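Long-range contacts in glial cell-derived neurotrophic factor (PDB 1AGQ), which acts as a secreted cystine-knot growth factor of the TGF-beta superfamily that supports the survival of neurons, probably as a dimer bound by cell-surface receptors: residues B[65-70]-B[128-133]; B[46-51]-B[61-66]. All blocks are in the same frame, centred on the assembly; numbering follows the deposited sequence.

The two contacts lie on one long strand, 63-70, and their centres are about 13 Å apart. Along the chain, contact 2 comes first: strand 43-50 leads through a nine-residue connection to 61-66, which pairs with it as an antiparallel hairpin. The strand then runs on into 65-70, where contact 1 ties it to 128-133, near the C-terminus and on a different sheet. Ile65 and Phe66 belong to both, and Arg67 CG packs on Ala46 CB at 3.8 Å where the contacts meet. Contact 1 lies close to the centre of the chain, whereas the centre of contact 2 is about 16 Å from it. A hairpin finger thus extends from the disulfide-bonded knot, and both contacts touch the second subunit.

Contact 1. Residues B[65-70]-B[128-133]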
ATOM      1  N   ILE B  65      18.033  -7.960   5.090  1.00 24.82           N
ATOM      2  CA  ILE B  65      16.635  -7.709   5.359  1.00 22.84           C
ATOM      3  C   ILE B  65      15.971  -8.382   4.139  1.00 21.86           C
ATOM      4  O   ILE B  65      16.139  -7.927   3.010  1.00 27.26           O
ATOM      5  CB  ILE B  65      16.298  -6.214   5.323  1.00 26.95           C
ATOM      6  CG1 ILE B  65      17.142  -5.442   6.343  1.00 29.30           C
ATOM      7  CG2 ILE B  65      14.832  -6.041   5.625  1.00 23.08           C
ATOM      8  CD1 ILE B  65      16.873  -5.847   7.774  1.00 38.00           C
ATOM      9  N   PHE B  66      15.276  -9.489   4.347  1.00 20.45           N
ATOM     10  CA  PHE B  66      14.628 -10.151   3.231  1.00 22.85           C
ATOM     11  C   PHE B  66      13.213  -9.580   3.193  1.00 21.54           C
ATOM     12  O   PHE B  66      12.575  -9.444   4.233  1.00 20.24           O
ATOM     13  CB  PHE B  66      14.593 -11.657   3.460  1.00 21.19           C
ATOM     14  CG  PHE B  66      13.652 -12.392   2.543  1.00 17.46           C
ATOM     15  CD1 PHE B  66      13.979 -12.593   1.211  1.00 25.55           C
ATOM     16  CD2 PHE B  66      12.427 -12.860   3.013  1.00 23.73           C
ATOM     17  CE1 PHE B  66      13.105 -13.245   0.355  1.00 23.53           C
ATOM     18  CE2 PHE B  66      11.544 -13.514   2.153  1.00 25.32           C
ATOM     19  CZ  PHE B  66      11.888 -13.702   0.825  1.00 23.37           C
ATOM     20  N   ARG B  67      12.738  -9.211   2.008  1.00 22.81           N
ATOM     21  CA  ARG B  67      11.381  -8.683   1.903  1.00 21.76           C
ATOM     22  C   ARG B  67      10.565  -9.507   0.925  1.00 19.96           C
ATOM     23  O   ARG B  67      11.057  -9.941  -0.100  1.00 20.23           O
ATOM     24  CB  ARG B  67      11.411  -7.218   1.478  1.00 18.64           C
ATOM     25  CG  ARG B  67      12.184  -6.384   2.483  1.00 21.02           C
ATOM     26  CD  ARG B  67      11.922  -4.911   2.268  1.00 27.39           C
ATOM     27  NE  ARG B  67      12.555  -4.435   1.044  1.00 31.79           N
ATOM     28  CZ  ARG B  67      12.717  -3.149   0.758  1.00 44.44           C
ATOM     29  NH1 ARG B  67      12.281  -2.236   1.614  1.00 39.40           N
ATOM     30  NH2 ARG B  67      13.343  -2.773  -0.355  1.00 36.97           N
ATOM     31  N   TYR B  68       9.317  -9.762   1.298  1.00 21.30           N
ATOM     32  CA  TYR B  68       8.450 -10.553   0.454  1.00 22.04           C
ATOM     33  C   TYR B  68       7.105  -9.866   0.330  1.00 25.95           C
ATOM     34  O   TYR B  68       6.753  -9.035   1.165  1.00 18.14           O
ATOM     35  CB  TYR B  68       8.290 -11.966   1.029  1.00 17.63           C
ATOM     36  CG  TYR B  68       7.614 -12.036   2.373  1.00 24.19           C
ATOM     37  CD1 TYR B  68       8.340 -11.857   3.543  1.00 17.23           C
ATOM     38  CD2 TYR B  68       6.251 -12.334   2.483  1.00 24.57           C
ATOM     39  CE1 TYR B  68       7.739 -11.979   4.800  1.00 16.42           C
ATOM     40  CE2 TYR B  68       5.637 -12.457   3.751  1.00 28.19           C
ATOM     41  CZ  TYR B  68       6.389 -12.279   4.902  1.00 23.37           C
ATOM     42  OH  TYR B  68       5.798 -12.357   6.159  1.00 21.50           O
ATOM     43  N   CYS B  69       6.379 -10.231  -0.725  1.00 22.59           N
ATOM     44  CA  CYS B  69       5.069  -9.680  -1.054  1.00 24.53           C
ATOM     45  C   CYS B  69       3.963 -10.684  -0.755  1.00 31.48           C
ATOM     46  O   CYS B  69       4.092 -11.892  -1.020  1.00 26.69           O
ATOM     47  CB  CYS B  69       5.041  -9.330  -2.546  1.00 21.85           C
ATOM     48  SG  CYS B  69       6.298  -8.135  -3.052  1.00 28.23           S
ATOM     49  N   SER B  70       2.875 -10.189  -0.185  1.00 26.91           N
ATOM     50  CA  SER B  70       1.743 -11.039   0.129  1.00 33.17           C
ATOM     51  C   SER B  70       0.509 -10.186   0.365  1.00 29.79           C
ATOM     52  O   SER B  70       0.613  -9.026   0.754  1.00 30.96           O
ATOM     53  CB  SER B  70       2.044 -11.900   1.358  1.00 31.35           C
ATOM     54  OG  SER B  70       2.130 -11.122   2.537  1.00 28.01           O
ATOM     55  N   SER B 128      15.145 -10.711  -3.202  1.00 20.71           N
ATOM     56  CA  SER B 128      14.348  -9.981  -2.242  1.00 23.33           C
ATOM     57  C   SER B 128      13.489  -8.936  -2.949  1.00 19.56           C
ATOM     58  O   SER B 128      13.934  -8.289  -3.902  1.00 23.66           O
ATOM     59  CB  SER B 128      15.272  -9.297  -1.233  1.00 25.02           C
ATOM     60  OG  SER B 128      14.545  -8.821  -0.117  1.00 21.91           O
ATOM     61  N   ALA B 129      12.267  -8.758  -2.461  1.00 22.41           N
ATOM     62  CA  ALA B 129      11.369  -7.783  -3.073  1.00 22.76           C
ATOM     63  C   ALA B 129      11.711  -6.344  -2.690  1.00 25.08           C
ATOM     64  O   ALA B 129      12.115  -6.060  -1.557  1.00 25.55           O
ATOM     65  CB  ALA B 129       9.927  -8.086  -2.679  1.00 21.83           C
ATOM     66  N   LYS B 130      11.536  -5.444  -3.651  1.00 21.53           N
ATOM     67  CA  LYS B 130      11.749  -4.024  -3.438  1.00 24.87           C
ATOM     68  C   LYS B 130      10.367  -3.346  -3.506  1.00 25.54           C
ATOM     69  O   LYS B 130      10.072  -2.417  -2.753  1.00 24.31           O
ATOM     70  CB  LYS B 130      12.652  -3.472  -4.542  1.00 30.81           C
ATOM     71  CG  LYS B 130      12.929  -1.994  -4.451  1.00 32.10           C
ATOM     72  CD  LYS B 130      14.111  -1.660  -5.359  1.00 38.43           C
ATOM     73  CE  LYS B 130      14.334  -0.165  -5.467  1.00 60.68           C
ATOM     74  NZ  LYS B 130      15.250   0.162  -6.597  1.00 67.66           N
ATOM     75  N   ARG B 131       9.529  -3.829  -4.426  1.00 28.65           N
ATOM     76  CA  ARG B 131       8.177  -3.285  -4.637  1.00 27.84           C
ATOM     77  C   ARG B 131       7.253  -4.455  -4.912  1.00 21.54           C
ATOM     78  O   ARG B 131       7.652  -5.394  -5.588  1.00 28.62           O
ATOM     79  CB  ARG B 131       8.153  -2.384  -5.871  1.00 37.53           C
ATOM     80  CG  ARG B 131       8.467  -0.927  -5.646  1.00 54.44           C
ATOM     81  CD  ARG B 131       8.007  -0.104  -6.855  1.00 56.04           C
ATOM     82  NE  ARG B 131       8.607  -0.555  -8.114  1.00 61.75           N
ATOM     83  CZ  ARG B 131       7.918  -0.828  -9.222  1.00 64.56           C
ATOM     84  NH1 ARG B 131       6.598  -0.699  -9.239  1.00 62.43           N
ATOM     85  NH2 ARG B 131       8.549  -1.235 -10.319  1.00 58.96           N
ATOM     86  N   CYS B 132       6.021  -4.373  -4.415  1.00 23.83           N
ATOM     87  CA  CYS B 132       5.013  -5.424  -4.583  1.00 29.67           C
ATOM     88  C   CYS B 132       3.898  -4.978  -5.517  1.00 31.81           C
ATOM     89  O   CYS B 132       3.580  -3.792  -5.576  1.00 29.26           O
ATOM     90  CB  CYS B 132       4.400  -5.770  -3.235  1.00 28.04           C
ATOM     91  SG  CYS B 132       5.634  -6.456  -2.104  1.00 31.73           S
ATOM     92  N   GLY B 133       3.306  -5.920  -6.244  1.00 28.97           N
ATOM     93  CA  GLY B 133       2.220  -5.561  -7.146  1.00 28.49           C
ATOM     94  C   GLY B 133       1.407  -6.773  -7.541  1.00 31.69           C
ATOM     95  O   GLY B 133       1.873  -7.912  -7.442  1.00 25.65           O
TER
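Cys69 and Cys132 are joined by a disulfide of 2.0 Å between their SG atoms, closed with a chi3 of -84°. It brings the two sulfurs together from two residues whose CB atoms point toward the opposite segment. Ala129 lies beside the bridge: its CB, also directed across the contact, touches Cys69 SG at 3.6 Å, and a methyl suits the short backbone spacing there, Arg67 and Ala129 being the nearest CA pair. Further along, Ser128 swings OG opposite its own backbone N (chi1 -167°) to take the N-H of Arg67 at 2.8 Å, doing the work of a backbone carbonyl; Asp109 holds the same hydroxyl. Next to it, Ala129 N donates to Arg67 O at 2.9 Å from above the carbonyl plane. The bent Arg67 chain lies across Ala129 O, and NE bonds to that oxygen at 3.1 Å; NE lies in the carbonyl plane of Ala129, while the oxygen sits out of the guanidinium plane. Arg67 NH2 forms a salt bridge with Asp109, so one carboxylate steadies both Arg67 and Ser128. Lys130 and Arg131 form a classic beta bulge opposite Ala107. Cys69-Cys132 and Cys73-Cys134 close the ring that Cys42-Cys103 threads, as in the cystine-knot growth factors.

Contact 2. Residues B[46-51]-B[61-66]; sequences AIHLNV and KEELIF
Leu49 and Leu64 face each other as a hydrogen-bonded pair, with Leu49 N bonded to Leu64 O at 2.8 Å and Leu64 N returning a bond to Leu49 O. Ile47 and Phe66 repeat the pattern, and the last rung, Val51 N to Glu62 O, lies beyond strand 46-50. The tightly packed face carries Ile47, Leu49, Leu64 and Phe66, branched or aromatic residues suited to exclude water. Leu49 lies alongside Phe66, with Leu49 CD1 3.7 Å from Phe66 CB. Ile47 CG2 meets the edge of the Phe66 ring, in plane, at CD2. Leu64 CG sits between its backbone N and carbonyl carbon (chi1 80°), and CD2 thereby reaches Val51 CG2 at 3.8 Å. Leu87 of the second subunit packs on Leu49 and Phe66.

The opposite face, with His48, Asn50, Glu63 and Ile65, is largely open to solvent, and polar ends prevail there. His48 CG stands opposite the backbone N (chi1 174°), which lays the imidazole across the neighbouring strand. His48 NE2 then donates a weak hydrogen bond of 2.8 Å to Glu63 OE1, which lies in the ring plane although the carboxylate is turned 70° from it. Ile65 CD1 comes up to His48 CB at 3.9 Å, an apolar patch amid the polar groups. This antiparallel hairpin, one face apolar and the other mostly polar, is one of the fingers of the cystine-knot growth-factor fold.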
ATOM      1  N   ALA B  46       9.015  -7.137   5.693  1.00 23.05           N
ATOM      2  CA  ALA B  46      10.452  -7.328   5.894  1.00 21.77           C
ATOM      3  C   ALA B  46      10.781  -8.237   7.089  1.00 21.63           C
ATOM      4  O   ALA B  46      10.087  -8.246   8.117  1.00 22.05           O
ATOM      5  CB  ALA B  46      11.117  -5.971   6.079  1.00 20.08           C
ATOM      6  N   ILE B  47      11.860  -8.998   6.945  1.00 26.11           N
ATOM      7  CA  ILE B  47      12.320  -9.857   8.023  1.00 25.26           C
ATOM      8  C   ILE B  47      13.851  -9.867   7.994  1.00 24.75           C
ATOM      9  O   ILE B  47      14.462 -10.093   6.952  1.00 23.86           O
ATOM     10  CB  ILE B  47      11.749 -11.305   7.900  1.00 23.68           C
ATOM     11  CG1 ILE B  47      12.279 -12.170   9.043  1.00 23.99           C
ATOM     12  CG2 ILE B  47      12.040 -11.879   6.538  1.00 29.36           C
ATOM     13  CD1 ILE B  47      11.426 -13.388   9.306  1.00 23.80           C
ATOM     14  N   HIS B  48      14.464  -9.546   9.122  1.00 21.52           N
ATOM     15  CA  HIS B  48      15.918  -9.544   9.184  1.00 26.36           C
ATOM     16  C   HIS B  48      16.342 -10.993   9.351  1.00 27.14           C
ATOM     17  O   HIS B  48      15.887 -11.667  10.271  1.00 30.01           O
ATOM     18  CB  HIS B  48      16.420  -8.724  10.368  1.00 34.78           C
ATOM     19  CG  HIS B  48      17.903  -8.818  10.558  1.00 52.30           C
ATOM     20  ND1 HIS B  48      18.491  -9.015  11.786  1.00 66.92           N
ATOM     21  CD2 HIS B  48      18.913  -8.796   9.652  1.00 53.23           C
ATOM     22  CE1 HIS B  48      19.800  -9.113  11.632  1.00 66.90           C
ATOM     23  NE2 HIS B  48      20.083  -8.984  10.351  1.00 57.57           N
ATOM     24  N   LEU B  49      17.197 -11.475   8.454  1.00 31.23           N
ATOM     25  CA  LEU B  49      17.650 -12.857   8.496  1.00 31.16           C
ATOM     26  C   LEU B  49      19.152 -12.959   8.295  1.00 32.64           C
ATOM     27  O   LEU B  49      19.803 -12.017   7.872  1.00 27.39           O
ATOM     28  CB  LEU B  49      16.975 -13.676   7.391  1.00 29.16           C
ATOM     29  CG  LEU B  49      15.444 -13.816   7.292  1.00 27.90           C
ATOM     30  CD1 LEU B  49      15.091 -14.395   5.940  1.00 32.63           C
ATOM     31  CD2 LEU B  49      14.924 -14.703   8.399  1.00 33.31           C
ATOM     32  N   ASN B  50      19.694 -14.126   8.614  1.00 35.54           N
ATOM     33  CA  ASN B  50      21.105 -14.382   8.387  1.00 32.45           C
ATOM     34  C   ASN B  50      21.061 -15.062   7.036  1.00 25.75           C
ATOM     35  O   ASN B  50      20.153 -15.831   6.765  1.00 25.21           O
ATOM     36  CB  ASN B  50      21.656 -15.365   9.420  1.00 34.46           C
ATOM     37  CG  ASN B  50      21.621 -14.807  10.818  1.00 28.68           C
ATOM     38  OD1 ASN B  50      21.108 -15.472  11.735  1.00 46.54           O
ATOM     39  ND2 ASN B  50      22.139 -13.621  11.009  1.00 27.13           N
ATOM     40  N   VAL B  51      22.029 -14.792   6.178  1.00 26.40           N
ATOM     41  CA  VAL B  51      22.026 -15.459   4.895  1.00 29.96           C
ATOM     42  C   VAL B  51      21.988 -16.977   5.110  1.00 34.92           C
ATOM     43  O   VAL B  51      21.501 -17.714   4.263  1.00 37.13           O
ATOM     44  CB  VAL B  51      23.250 -15.053   4.082  1.00 27.13           C
ATOM     45  CG1 VAL B  51      23.415 -15.969   2.868  1.00 32.87           C
ATOM     46  CG2 VAL B  51      23.080 -13.609   3.645  1.00 24.50           C
ATOM     47  N   LYS B  61      28.521 -15.088   7.614  1.00 33.21           N
ATOM     48  CA  LYS B  61      27.949 -14.314   8.714  1.00 35.96           C
ATOM     49  C   LYS B  61      27.086 -13.194   8.109  1.00 34.45           C
ATOM     50  O   LYS B  61      26.508 -12.377   8.819  1.00 35.69           O
ATOM     51  CB  LYS B  61      29.053 -13.690   9.566  1.00 40.86           C
ATOM     52  N   GLU B  62      27.007 -13.177   6.788  1.00 28.86           N
ATOM     53  CA  GLU B  62      26.234 -12.164   6.083  1.00 31.03           C
ATOM     54  C   GLU B  62      24.775 -12.161   6.569  1.00 25.69           C
ATOM     55  O   GLU B  62      24.198 -13.210   6.838  1.00 27.95           O
ATOM     56  CB  GLU B  62      26.304 -12.445   4.585  1.00 31.07           C
ATOM     57  CG  GLU B  62      25.874 -11.285   3.693  1.00 37.50           C
ATOM     58  CD  GLU B  62      26.947 -10.214   3.567  1.00 49.71           C
ATOM     59  OE1 GLU B  62      28.097 -10.469   3.997  1.00 45.25           O
ATOM     60  OE2 GLU B  62      26.645  -9.118   3.041  1.00 38.26           O
ATOM     61  N   GLU B  63      24.211 -10.971   6.724  1.00 27.96           N
ATOM     62  CA  GLU B  63      22.820 -10.826   7.153  1.00 30.21           C
ATOM     63  C   GLU B  63      22.123  -9.995   6.098  1.00 30.98           C
ATOM     64  O   GLU B  63      22.775  -9.351   5.277  1.00 34.16           O
ATOM     65  CB  GLU B  63      22.724 -10.068   8.473  1.00 29.52           C
ATOM     66  CG  GLU B  63      23.434 -10.735   9.626  1.00 42.12           C
ATOM     67  CD  GLU B  63      23.142 -10.063  10.951  1.00 48.49           C
ATOM     68  OE1 GLU B  63      22.825  -8.851  10.957  1.00 58.90           O
ATOM     69  OE2 GLU B  63      23.235 -10.754  11.987  1.00 63.16           O
ATOM     70  N   LEU B  64      20.797  -9.983   6.133  1.00 28.95           N
ATOM     71  CA  LEU B  64      20.072  -9.191   5.182  1.00 30.13           C
ATOM     72  C   LEU B  64      18.651  -8.996   5.641  1.00 24.49           C
ATOM     73  O   LEU B  64      18.145  -9.721   6.509  1.00 25.88           O
ATOM     74  CB  LEU B  64      20.075  -9.876   3.803  1.00 27.36           C
ATOM     75  CG  LEU B  64      19.050 -11.003   3.639  1.00 29.62           C
ATOM     76  CD1 LEU B  64      18.789 -11.294   2.165  1.00 33.77           C
ATOM     77  CD2 LEU B  64      19.574 -12.236   4.342  1.00 30.95           C
ATOM     78  N   ILE B  65      18.033  -7.960   5.090  1.00 24.82           N
ATOM     79  CA  ILE B  65      16.635  -7.709   5.359  1.00 22.84           C
ATOM     80  C   ILE B  65      15.971  -8.382   4.139  1.00 21.86           C
ATOM     81  O   ILE B  65      16.139  -7.927   3.010  1.00 27.26           O
ATOM     82  CB  ILE B  65      16.298  -6.214   5.323  1.00 26.95           C
ATOM     83  CG1 ILE B  65      17.142  -5.442   6.343  1.00 29.30           C
ATOM     84  CG2 ILE B  65      14.832  -6.041   5.625  1.00 23.08           C
ATOM     85  CD1 ILE B  65      16.873  -5.847   7.774  1.00 38.00           C
ATOM     86  N   PHE B  66      15.276  -9.489   4.347  1.00 20.45           N
ATOM     87  CA  PHE B  66      14.628 -10.151   3.231  1.00 22.85           C
ATOM     88  C   PHE B  66      13.213  -9.580   3.193  1.00 21.54           C
ATOM     89  O   PHE B  66      12.575  -9.444   4.233  1.00 20.24           O
ATOM     90  CB  PHE B  66      14.593 -11.657   3.460  1.00 21.19           C
ATOM     91  CG  PHE B  66      13.652 -12.392   2.543  1.00 17.46           C
ATOM     92  CD1 PHE B  66      13.979 -12.593   1.211  1.00 25.55           C
ATOM     93  CD2 PHE B  66      12.427 -12.860   3.013  1.00 23.73           C
ATOM     94  CE1 PHE B  66      13.105 -13.245   0.355  1.00 23.53           C
ATOM     95  CE2 PHE B  66      11.544 -13.514   2.153  1.00 25.32           C
ATOM     96  CZ  PHE B  66      11.888 -13.702   0.825  1.00 23.37           C
TER